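Side-chain contacts in nucleoporin nup120 (Schizosaccharomyces pombe, PDB 4GQ2), which serves as a structural component of the nuclear pore complex, whose nucleoporins can also dock transiently associated nuclear transport factors: residues A[4-9]-A[552-557]; A[558-563]-A[573-578]; A[546-551]-A[654-659]. All blocks are in the same frame, centred on the assembly; numbering follows the deposited sequence.

Interaction 1 of 3, residues A[4-9]-A[552-557]; sequences ELKHAV and FDEEPL
Lys6 reaches from the N-terminal strand 3-11 to Glu554, in the loop after helix 548-553, and closes a three-residue salt-bridge network with Glu4 at the protein surface. Strand 3-11 is part of the mixed sheet of the beta-propeller domain, where Lys6 pairs through its backbone with Arg544 of strand 539-544. From CB, which heads toward the loop, the lysine chain leaves beside the backbone N, with CG anti to the carbonyl carbon (chi1 -87°). CD runs past Pro546 and Glu550, and CE comes within 3.3 Å of Glu554 OE2. The chain bends at chi2 and again at chi4, and the second turn brings NZ onto the carboxylate, where it gives a hydrogen bond of 2.6 Å to Glu554 OE2, arriving on the syn side and 18° out of the carboxylate plane. Glu554 OE1 lies farther from Lys6 NZ, at 3.1 Å, so the ammonium faces the carboxylate unevenly. The same NZ also makes a weak, 3.3 Å hydrogen-bonded salt bridge to Glu4 OE2, two residues back in the chain. Glu4 meets it with a chain extended beyond CG. One ammonium thus bridges two carboxylates whose planes are 34° apart and whose side chains come from opposite directions. Its charge probably offsets the repulsion between them, and Lys688 of helix 672-703, which also touches Glu554, may add to this. Without such positive charge the two acids would be unlikely neighbours, for Glu4 OE2 and Glu554 OE2 are only 3.3 Å apart, with no hydrogen bond between them.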
loop_
_atom_site.group_PDB
_atom_site.type_symbol
_atom_site.label_atom_id
_atom_site.label_comp_id
_atom_site.label_asym_id
_atom_site.label_seq_id
_atom_site.Cartn_x
_atom_site.Cartn_y
_atom_site.Cartn_z
ATOM N N GLU A 4 -2.914 16.341 24.370
ATOM C CA GLU A 4 -3.282 16.456 22.966
ATOM C C GLU A 4 -4.213 15.323 22.540
ATOM O O GLU A 4 -4.051 14.181 22.965
ATOM C CB GLU A 4 -2.038 16.487 22.080
ATOM C CG GLU A 4 -2.289 17.058 20.691
ATOM C CD GLU A 4 -1.080 16.954 19.778
ATOM O OE1 GLU A 4 0.056 17.158 20.255
ATOM O OE2 GLU A 4 -1.269 16.675 18.576
ATOM N N LEU A 5 -5.200 15.662 21.715
ATOM C CA LEU A 5 -6.082 14.679 21.099
ATOM C C LEU A 5 -5.722 14.501 19.627
ATOM O O LEU A 5 -5.488 15.474 18.918
ATOM C CB LEU A 5 -7.543 15.114 21.210
ATOM C CG LEU A 5 -8.136 15.391 22.589
ATOM C CD1 LEU A 5 -9.530 15.971 22.407
ATOM C CD2 LEU A 5 -8.167 14.144 23.466
ATOM N N LYS A 6 -5.674 13.252 19.182
ATOM C CA LYS A 6 -5.471 12.952 17.773
ATOM C C LYS A 6 -6.655 12.181 17.243
ATOM O O LYS A 6 -7.467 11.661 18.012
ATOM C CB LYS A 6 -4.178 12.164 17.564
ATOM C CG LYS A 6 -2.969 13.058 17.391
ATOM C CD LYS A 6 -1.722 12.406 17.951
ATOM C CE LYS A 6 -0.611 13.423 18.150
ATOM N NZ LYS A 6 -0.219 14.075 16.871
ATOM N N HIS A 7 -6.763 12.112 15.926
ATOM C CA HIS A 7 -7.831 11.331 15.331
ATOM C C HIS A 7 -7.354 10.389 14.268
ATOM O O HIS A 7 -6.282 10.571 13.689
ATOM C CB HIS A 7 -8.980 12.233 14.863
ATOM C CG HIS A 7 -8.621 13.186 13.742
ATOM N ND1 HIS A 7 -7.355 13.535 13.452
ATOM C CD2 HIS A 7 -9.434 13.893 12.858
ATOM C CE1 HIS A 7 -7.353 14.397 12.418
ATOM N NE2 HIS A 7 -8.626 14.616 12.057
ATOM N N ALA A 8 -8.135 9.340 14.053
ATOM C CA ALA A 8 -7.934 8.434 12.939
ATOM C C ALA A 8 -8.997 8.754 11.899
ATOM O O ALA A 8 -10.184 8.721 12.201
ATOM C CB ALA A 8 -8.058 6.994 13.404
ATOM N N VAL A 9 -8.558 9.064 10.684
ATOM C CA VAL A 9 -9.440 9.504 9.612
ATOM C C VAL A 9 -9.652 8.387 8.590
ATOM O O VAL A 9 -8.692 7.766 8.138
ATOM C CB VAL A 9 -8.855 10.752 8.895
ATOM C CG1 VAL A 9 -9.742 11.180 7.736
ATOM C CG2 VAL A 9 -8.688 11.914 9.865
ATOM N N PHE A 552 7.139 12.210 20.805
ATOM C CA PHE A 552 8.572 12.341 20.523
ATOM C C PHE A 552 8.894 12.749 19.085
ATOM O O PHE A 552 10.009 13.181 18.799
ATOM C CB PHE A 552 9.315 11.054 20.888
ATOM C CG PHE A 552 9.530 10.883 22.361
ATOM C CD1 PHE A 552 8.589 10.229 23.141
ATOM C CD2 PHE A 552 10.670 11.388 22.973
ATOM C CE1 PHE A 552 8.780 10.072 24.500
ATOM C CE2 PHE A 552 10.869 11.235 24.334
ATOM C CZ PHE A 552 9.921 10.574 25.097
ATOM N N ASP A 553 7.923 12.604 18.185
ATOM C CA ASP A 553 8.106 12.978 16.784
ATOM C C ASP A 553 7.892 14.477 16.597
ATOM O O ASP A 553 8.774 15.173 16.097
ATOM C CB ASP A 553 7.148 12.190 15.886
ATOM C CG ASP A 553 7.550 12.223 14.421
ATOM O OD1 ASP A 553 8.597 11.630 14.079
ATOM O OD2 ASP A 553 6.805 12.821 13.609
ATOM N N GLU A 554 6.721 14.964 17.005
ATOM C CA GLU A 554 6.382 16.381 16.872
ATOM C C GLU A 554 7.000 17.230 17.985
ATOM O O GLU A 554 6.970 16.856 19.161
ATOM C CB GLU A 554 4.863 16.588 16.768
ATOM C CG GLU A 554 4.032 15.756 17.730
ATOM C CD GLU A 554 2.745 15.246 17.104
ATOM O OE1 GLU A 554 2.808 14.350 16.226
ATOM O OE2 GLU A 554 1.666 15.732 17.503
ATOM N N GLU A 555 7.548 18.376 17.577
ATOM C CA GLU A 555 8.390 19.252 18.411
ATOM C C GLU A 555 7.708 19.772 19.698
ATOM O O GLU A 555 6.529 19.489 19.930
ATOM C CB GLU A 555 8.880 20.442 17.559
ATOM C CG GLU A 555 9.252 20.113 16.115
ATOM C CD GLU A 555 10.584 19.392 15.974
ATOM O OE1 GLU A 555 11.559 19.776 16.656
ATOM O OE2 GLU A 555 10.661 18.444 15.162
ATOM N N PRO A 556 8.447 20.514 20.553
ATOM C CA PRO A 556 9.892 20.743 20.653
ATOM C C PRO A 556 10.475 20.156 21.939
ATOM O O PRO A 556 9.718 19.689 22.802
ATOM C CB PRO A 556 9.987 22.268 20.695
ATOM C CG PRO A 556 8.690 22.718 21.303
ATOM C CD PRO A 556 7.714 21.567 21.277
ATOM N N LEU A 557 11.801 20.191 22.075
ATOM C CA LEU A 557 12.469 19.593 23.237
ATOM C C LEU A 557 11.955 20.175 24.562
ATOM O O LEU A 557 11.684 19.424 25.505
ATOM C CB LEU A 557 13.992 19.743 23.145
ATOM C CG LEU A 557 14.911 18.580 23.566
ATOM C CD1 LEU A 557 16.321 19.096 23.819
ATOM C CD2 LEU A 557 14.431 17.759 24.763
#

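Interaction 2 of 3, residues A[558-563]-A[573-578]; sequences TKLISS and EGYQIL
Tyr575 brings the CD2-CE2 side of its ring up to the C-terminal end of helix 557-561, and it gives the largest share of the surface buried between this short helix and helix 571-585, the next in the chain. The two form a helix-loop-helix pair at the surface, with Ile561 and Tyr575 in closest register. CG of Tyr575 stands beside its own backbone N (chi1 -83°), which carries the ring across to the end of the partner helix. There it meets Leu560: the carbonyl oxygen Leu560 O lies at the ring edge, near its plane, 3.3 Å from Tyr575 CE2, while Leu560 CB packs 4.0 Å from Tyr575 CD2. Ile561 holds the base of the tyrosine. Its side chain slides past that of Tyr575 in the opposite direction, and Ile561 CD1 rests 3.9 Å from Tyr575 CB. Beyond the helix end, Ser563 OG gives a hydrogen bond of 3.0 Å back to Leu560 O, nearly in line with the carbonyl, so this oxygen meets both the hydroxyl and the ring edge. An alanine in place of Ser563 would remove that hydroxyl and would probably leave Leu560 O without this straight bond, with the weak one from Ser563 N remaining, and the turn less firmly held beside the ring edge. The phenol oxygen has a weak hydrogen bond with Arg656 NH2 of helix 646-658. Ser563 OG, 3.9 Å from Tyr575 OH, is too far for one.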
loop_
_atom_site.group_PDB
_atom_site.type_symbol
_atom_site.label_atom_id
_atom_site.label_comp_id
_atom_site.label_asym_id
_atom_site.label_seq_id
_atom_site.Cartn_x
_atom_site.Cartn_y
_atom_site.Cartn_z
ATOM N N THR A 558 11.813 21.503 24.613
ATOM C CA THR A 558 11.313 22.207 25.804
ATOM C C THR A 558 9.988 21.642 26.331
ATOM O O THR A 558 9.895 21.274 27.505
ATOM C CB THR A 558 11.163 23.726 25.560
ATOM O OG1 THR A 558 10.265 23.955 24.465
ATOM C CG2 THR A 558 12.514 24.363 25.251
ATOM N N LYS A 559 8.982 21.557 25.459
ATOM C CA LYS A 559 7.670 21.020 25.831
ATOM C C LYS A 559 7.740 19.551 26.272
ATOM O O LYS A 559 7.020 19.139 27.188
ATOM C CB LYS A 559 6.657 21.214 24.696
ATOM C CG LYS A 559 5.220 20.838 25.048
ATOM C CD LYS A 559 4.190 21.637 24.253
ATOM C CE LYS A 559 4.072 21.184 22.801
ATOM N NZ LYS A 559 3.460 19.835 22.650
ATOM N N LEU A 560 8.609 18.773 25.627
ATOM C CA LEU A 560 8.848 17.389 26.042
ATOM C C LEU A 560 9.381 17.312 27.472
ATOM O O LEU A 560 8.900 16.514 28.270
ATOM C CB LEU A 560 9.796 16.674 25.076
ATOM C CG LEU A 560 9.156 16.021 23.854
ATOM C CD1 LEU A 560 10.200 15.776 22.776
ATOM C CD2 LEU A 560 8.450 14.728 24.236
ATOM N N ILE A 561 10.360 18.159 27.784
ATOM C CA ILE A 561 10.960 18.223 29.121
ATOM C C ILE A 561 9.925 18.560 30.202
ATOM O O ILE A 561 9.938 17.975 31.289
ATOM C CB ILE A 561 12.135 19.239 29.165
ATOM C CG1 ILE A 561 13.279 18.822 28.220
ATOM C CG2 ILE A 561 12.636 19.461 30.591
ATOM C CD1 ILE A 561 13.919 17.479 28.510
ATOM N N SER A 562 9.017 19.483 29.885
ATOM C CA SER A 562 8.027 19.980 30.847
ATOM C C SER A 562 6.983 18.947 31.302
ATOM O O SER A 562 6.056 19.290 32.037
ATOM C CB SER A 562 7.344 21.243 30.310
ATOM O OG SER A 562 6.625 20.967 29.121
ATOM N N SER A 563 7.134 17.696 30.868
ATOM C CA SER A 563 6.354 16.588 31.419
ATOM C C SER A 563 6.919 16.232 32.796
ATOM O O SER A 563 8.069 15.801 32.922
ATOM C CB SER A 563 6.353 15.374 30.480
ATOM O OG SER A 563 7.641 14.791 30.374
ATOM N N GLU A 573 17.934 13.420 30.454
ATOM C CA GLU A 573 19.089 13.173 29.598
ATOM C C GLU A 573 18.777 12.285 28.398
ATOM O O GLU A 573 19.324 12.495 27.317
ATOM C CB GLU A 573 20.239 12.587 30.407
ATOM C CG GLU A 573 20.918 13.606 31.302
ATOM C CD GLU A 573 22.241 13.119 31.856
ATOM O OE1 GLU A 573 22.768 12.090 31.374
ATOM O OE2 GLU A 573 22.755 13.782 32.779
ATOM N N GLY A 574 17.903 11.299 28.598
ATOM C CA GLY A 574 17.430 10.437 27.516
ATOM C C GLY A 574 16.692 11.234 26.456
ATOM O O GLY A 574 16.934 11.065 25.253
ATOM N N TYR A 575 15.796 12.107 26.909
ATOM C CA TYR A 575 15.081 13.029 26.030
ATOM C C TYR A 575 16.051 13.851 25.186
ATOM O O TYR A 575 15.879 13.972 23.969
ATOM C CB TYR A 575 14.194 13.960 26.854
ATOM C CG TYR A 575 12.851 13.382 27.234
ATOM C CD1 TYR A 575 12.672 12.007 27.383
ATOM C CD2 TYR A 575 11.760 14.216 27.470
ATOM C CE1 TYR A 575 11.444 11.480 27.741
ATOM C CE2 TYR A 575 10.526 13.696 27.825
ATOM C CZ TYR A 575 10.373 12.329 27.958
ATOM O OH TYR A 575 9.149 11.811 28.309
ATOM N N GLN A 576 17.074 14.399 25.842
ATOM C CA GLN A 576 18.088 15.211 25.174
ATOM C C GLN A 576 18.783 14.473 24.033
ATOM O O GLN A 576 18.986 15.051 22.962
ATOM C CB GLN A 576 19.111 15.726 26.180
ATOM C CG GLN A 576 18.527 16.736 27.157
ATOM C CD GLN A 576 19.518 17.209 28.207
ATOM O OE1 GLN A 576 20.494 16.525 28.533
ATOM N NE2 GLN A 576 19.267 18.393 28.744
ATOM N N ILE A 577 19.133 13.207 24.266
ATOM C CA ILE A 577 19.776 12.373 23.250
ATOM C C ILE A 577 18.810 12.052 22.103
ATOM O O ILE A 577 19.212 12.032 20.932
ATOM C CB ILE A 577 20.337 11.057 23.833
ATOM C CG1 ILE A 577 21.191 11.328 25.077
ATOM C CG2 ILE A 577 21.167 10.322 22.783
ATOM C CD1 ILE A 577 21.327 10.144 26.014
ATOM N N LEU A 578 17.542 11.803 22.435
ATOM C CA LEU A 578 16.525 11.574 21.410
ATOM C C LEU A 578 16.471 12.766 20.449
ATOM O O LEU A 578 16.468 12.584 19.228
ATOM C CB LEU A 578 15.148 11.282 22.031
ATOM C CG LEU A 578 13.879 11.086 21.171
ATOM C CD1 LEU A 578 13.228 12.427 20.841
ATOM C CD2 LEU A 578 14.105 10.260 19.900
#

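Interaction 3 of 3, residues A[546-551]-A[654-659]; sequences PYLIES and IQRLRS
Leu548 lies over one face of the Arg656 guanidinium, its CD1 3.7 Å from Arg656 NH1 and offset toward the rim of the group. The two side chains cross at about a right angle, an apolar methyl against a flat cation. Next to them Leu657 CD2 fits against the first turn of helix 548-553, 4.2 Å from Leu548 CB and 4.4 Å from Ile549 CD1. The contact is thus helix-to-helix packing in which Leu657 and Ile549, both buried, form the inner part, and Leu548 and Arg656 the outer. Bends at chi2 and chi3 of Arg656 bring the guanidinium to Leu548. Behind Leu548 the helix start is fixed by Glu550: Tyr547, at the N-cap position, gives its backbone N-H to Glu550 OE1 at 3.1 Å with an angle of 162°, and the same oxygen forms a salt bridge with Arg544. The contact joins the segment that follows propeller strand 539-544 to helix 646-658 of the helical domain, while helix 672-703 packs on Ile549 through Phe689 and Ser692, and helix 790-803 covers Tyr547.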
loop_
_atom_site.group_PDB
_atom_site.type_symbol
_atom_site.label_atom_id
_atom_site.label_comp_id
_atom_site.label_asym_id
_atom_site.label_seq_id
_atom_site.Cartn_x
_atom_site.Cartn_y
_atom_site.Cartn_z
ATOM N N PRO A 546 -2.422 10.198 21.865
ATOM C CA PRO A 546 -1.166 9.943 21.173
ATOM C C PRO A 546 -0.378 8.859 21.892
ATOM O O PRO A 546 -0.464 8.754 23.120
ATOM C CB PRO A 546 -0.411 11.285 21.277
ATOM C CG PRO A 546 -1.375 12.272 21.857
ATOM C CD PRO A 546 -2.396 11.472 22.605
ATOM N N TYR A 547 0.363 8.051 21.137
ATOM C CA TYR A 547 1.316 7.131 21.744
ATOM C C TYR A 547 2.588 7.927 21.971
ATOM O O TYR A 547 2.780 8.979 21.345
ATOM C CB TYR A 547 1.563 5.907 20.858
ATOM C CG TYR A 547 0.297 5.162 20.477
ATOM C CD1 TYR A 547 -0.530 5.631 19.454
ATOM C CD2 TYR A 547 -0.079 3.990 21.138
ATOM C CE1 TYR A 547 -1.691 4.964 19.102
ATOM C CE2 TYR A 547 -1.245 3.313 20.789
ATOM C CZ TYR A 547 -2.046 3.806 19.766
ATOM O OH TYR A 547 -3.213 3.158 19.403
ATOM N N LEU A 548 3.437 7.446 22.881
ATOM C CA LEU A 548 4.717 8.093 23.186
ATOM C C LEU A 548 5.504 8.486 21.946
ATOM O O LEU A 548 6.063 9.587 21.871
ATOM C CB LEU A 548 5.590 7.184 24.051
ATOM C CG LEU A 548 5.560 7.359 25.565
ATOM C CD1 LEU A 548 6.567 6.410 26.194
ATOM C CD2 LEU A 548 5.854 8.800 25.960
ATOM N N ILE A 549 5.537 7.579 20.974
ATOM C CA ILE A 549 6.281 7.789 19.738
ATOM C C ILE A 549 5.829 9.075 19.027
ATOM O O ILE A 549 6.656 9.823 18.502
ATOM C CB ILE A 549 6.231 6.529 18.825
ATOM C CG1 ILE A 549 7.243 6.636 17.681
ATOM C CG2 ILE A 549 4.822 6.264 18.316
ATOM C CD1 ILE A 549 8.678 6.717 18.151
ATOM N N GLU A 550 4.523 9.339 19.057
ATOM C CA GLU A 550 3.952 10.550 18.462
ATOM C C GLU A 550 4.444 11.824 19.150
ATOM O O GLU A 550 4.953 12.718 18.475
ATOM C CB GLU A 550 2.423 10.479 18.438
ATOM C CG GLU A 550 1.904 9.223 17.756
ATOM C CD GLU A 550 0.421 9.269 17.468
ATOM O OE1 GLU A 550 -0.335 8.612 18.206
ATOM O OE2 GLU A 550 0.017 9.955 16.503
ATOM N N SER A 551 4.316 11.888 20.478
ATOM C CA SER A 551 4.878 12.992 21.284
ATOM C C SER A 551 6.356 13.272 20.970
ATOM O O SER A 551 6.771 14.426 20.872
ATOM C CB SER A 551 4.738 12.699 22.782
ATOM O OG SER A 551 3.440 12.233 23.106
ATOM N N ILE A 654 14.626 3.946 24.579
ATOM C CA ILE A 654 14.270 2.993 23.522
ATOM C C ILE A 654 13.383 1.879 24.072
ATOM O O ILE A 654 12.479 1.406 23.386
ATOM C CB ILE A 654 15.516 2.424 22.799
ATOM C CG1 ILE A 654 16.092 3.474 21.854
ATOM C CG2 ILE A 654 15.184 1.164 22.003
ATOM C CD1 ILE A 654 17.570 3.303 21.577
ATOM N N GLN A 655 13.631 1.475 25.315
ATOM C CA GLN A 655 12.775 0.489 25.964
ATOM C C GLN A 655 11.371 1.050 26.192
ATOM O O GLN A 655 10.389 0.357 25.954
ATOM C CB GLN A 655 13.391 -0.021 27.270
ATOM C CG GLN A 655 14.518 -1.034 27.094
ATOM C CD GLN A 655 14.054 -2.361 26.509
ATOM O OE1 GLN A 655 14.532 -2.787 25.454
ATOM N NE2 GLN A 655 13.122 -3.022 27.195
ATOM N N ARG A 656 11.282 2.307 26.626
ATOM C CA ARG A 656 9.984 2.961 26.834
ATOM C C ARG A 656 9.163 3.049 25.551
ATOM O O ARG A 656 7.962 2.777 25.562
ATOM C CB ARG A 656 10.152 4.375 27.406
ATOM C CG ARG A 656 10.262 4.450 28.916
ATOM C CD ARG A 656 9.333 5.506 29.499
ATOM N NE ARG A 656 9.699 6.869 29.118
ATOM C CZ ARG A 656 8.866 7.909 29.146
ATOM N NH1 ARG A 656 7.604 7.753 29.530
ATOM N NH2 ARG A 656 9.294 9.110 28.780
ATOM N N LEU A 657 9.819 3.436 24.458
ATOM C CA LEU A 657 9.142 3.714 23.191
ATOM C C LEU A 657 8.514 2.466 22.590
ATOM O O LEU A 657 7.418 2.525 22.033
ATOM C CB LEU A 657 10.101 4.374 22.193
ATOM C CG LEU A 657 10.600 5.779 22.549
ATOM C CD1 LEU A 657 11.808 6.175 21.713
ATOM C CD2 LEU A 657 9.496 6.819 22.423
ATOM N N ARG A 658 9.197 1.335 22.737
ATOM C CA ARG A 658 8.730 0.064 22.183
ATOM C C ARG A 658 7.900 -0.750 23.172
ATOM O O ARG A 658 7.420 -1.837 22.837
ATOM C CB ARG A 658 9.914 -0.770 21.680
ATOM C CG ARG A 658 10.892 -1.199 22.763
ATOM C CD ARG A 658 12.186 -1.716 22.163
ATOM N NE ARG A 658 11.960 -2.943 21.414
ATOM C CZ ARG A 658 12.863 -3.534 20.644
ATOM N NH1 ARG A 658 14.082 -3.013 20.517
ATOM N NH2 ARG A 658 12.543 -4.651 19.997
ATOM N N SER A 659 7.741 -0.226 24.386
ATOM C CA SER A 659 6.981 -0.907 25.437
ATOM C C SER A 659 5.490 -0.779 25.199
ATOM O O SER A 659 4.968 0.331 25.119
ATOM C CB SER A 659 7.322 -0.328 26.810
ATOM O OG SER A 659 8.613 -0.733 27.225
#

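In the fold
The three contacts lie on the same side of the chain's centre, where propeller strands give way to the helical part. Interactions 1 and 3 share helix 548-553 and have centres about 12 Å apart; along the chain their segments alternate. Interaction 2 follows interaction 1 in series, about 15 Å from it between centres, and is nested within the loop closed by interaction 3, about 13 Å away. Phe552, in the second segment of interaction 1, meets both others, its ring edge-to-face with Tyr575 and its side chain on Leu657. Strand 3-11, helices 548-553 and 557-561, and helices 571-585 and 646-658 thus form one continuous junction, consistent with propeller and helical domain being held as a single unit.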